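Local structure of outer membrane protein (Tpn50) (Borrelia burgdorferi, 3OON) at residues V86-K89 with D90-L93. The protein is an OmpA-family outer membrane protein whose C-terminal domain, the part modelled here, probably binds peptidoglycan. Numbering follows the deposited sequence.
Sequences VKDK and DQIL
With CG beside the backbone N (chi1 -60°) and the chain extended to CD (chi2 173°), Gln91 swings its amide back over Lys87 and Asp88. Lys87 meets it by bending at chi2 (-71°), which lays its CD against the amide and makes the two side chains cross at about a right angle. The setting is a short 3-10 turn, residues 89-91, in the OmpA-like C-terminal domain, in the connection from helix 63-83 to strand 92-96, an outermost strand of the chain's mixed sheet. The backbone of Asp88 is held on both sides: Asp88 N donates to Gln91 OE1 at 2.8 Å, nearly straight and in the carbonyl plane of the amide, while Asp88 O accepts from Gln91 N at 2.9 Å, with that donor well above the carbonyl plane. The two bonds close a ring between the residues. One residue on, Ile92 N makes a weak bond to Lys89 O at 3.4 Å, the last of the turn before the strand begins.

Lys87 CD sits 3.6 Å from Gln91 OE1, and the lysine's ammonium group continues past the amide to hydrogen bond with the carbonyl oxygens of Phe46 and Asn49, just beyond helix 33-45. Gln91 NE2 adds a weak bond to Lys47 O, so both side chains tie the turn to the loop before strand 51-55; with Asp88 N on OE1, this bond sets the rotation of the amide. The Asp88 side chain crosses the same amide at a slant, its carboxylate plane well turned from it. On the buried side Ile92 packs against Ile51, Ile53 and Ile82; Ile92 CG1 rests 3.6 Å from Asp88 O, and Ile92 CD1 reaches back to 4.0 Å from Lys87 CB.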
# COMPACT_ATOMS: atom_id res chain seq x y z
N VAL A 86 1.30 18.28 -2.77
CA VAL A 86 0.37 17.31 -2.16
C VAL A 86 0.19 17.52 -0.65
O VAL A 86 -0.85 17.18 -0.08
CB VAL A 86 0.65 15.82 -2.55
CG1 VAL A 86 0.83 15.68 -4.05
CG2 VAL A 86 1.86 15.27 -1.83
N LYS A 87 1.20 18.11 -0.01
CA LYS A 87 1.11 18.54 1.38
C LYS A 87 1.79 19.91 1.54
O LYS A 87 2.68 20.26 0.76
CB LYS A 87 1.77 17.50 2.32
CG LYS A 87 1.00 16.18 2.48
CD LYS A 87 -0.28 16.34 3.29
CE LYS A 87 -1.33 15.33 2.88
NZ LYS A 87 -2.66 15.68 3.46
N ASP A 88 1.33 20.69 2.51
CA ASP A 88 2.01 21.92 2.90
C ASP A 88 2.99 21.63 4.03
O ASP A 88 2.85 20.62 4.74
CB ASP A 88 1.00 22.98 3.36
CG ASP A 88 0.11 23.49 2.23
OD1 ASP A 88 0.56 23.56 1.06
OD2 ASP A 88 -1.06 23.83 2.52
N LYS A 89 3.97 22.51 4.23
CA LYS A 89 4.97 22.28 5.29
C LYS A 89 4.33 22.21 6.68
O LYS A 89 4.84 21.54 7.58
CB LYS A 89 6.12 23.32 5.22
CG LYS A 89 5.86 24.60 5.99
CD LYS A 89 7.13 25.40 6.29
CE LYS A 89 6.82 26.50 7.30
NZ LYS A 89 7.90 27.53 7.48
N ASP A 90 3.19 22.89 6.81
CA ASP A 90 2.34 22.88 8.00
C ASP A 90 1.88 21.51 8.43
O ASP A 90 1.54 21.31 9.59
CB ASP A 90 1.06 23.66 7.73
CG ASP A 90 1.28 25.13 7.67
OD1 ASP A 90 2.41 25.57 7.95
OD2 ASP A 90 0.31 25.84 7.35
N GLN A 91 1.81 20.59 7.47
CA GLN A 91 1.17 19.30 7.65
C GLN A 91 2.16 18.17 7.83
O GLN A 91 1.73 17.03 7.97
CB GLN A 91 0.30 18.95 6.44
CG GLN A 91 -0.82 19.94 6.15
CD GLN A 91 -1.52 19.61 4.85
OE1 GLN A 91 -1.00 19.88 3.77
NE2 GLN A 91 -2.70 19.02 4.95
N ILE A 92 3.46 18.47 7.82
CA ILE A 92 4.49 17.41 7.85
C ILE A 92 5.40 17.41 9.09
O ILE A 92 6.09 18.40 9.36
CB ILE A 92 5.38 17.40 6.58
CG1 ILE A 92 4.52 17.45 5.32
CG2 ILE A 92 6.30 16.15 6.58
CD1 ILE A 92 5.33 17.58 4.03
N LEU A 93 5.39 16.31 9.83
CA LEU A 93 6.35 16.09 10.90
C LEU A 93 7.49 15.25 10.32
O LEU A 93 7.25 14.33 9.53
CB LEU A 93 5.70 15.35 12.08
CG LEU A 93 4.68 16.05 12.96
CD1 LEU A 93 3.85 15.06 13.77
CD2 LEU A 93 5.35 17.04 13.88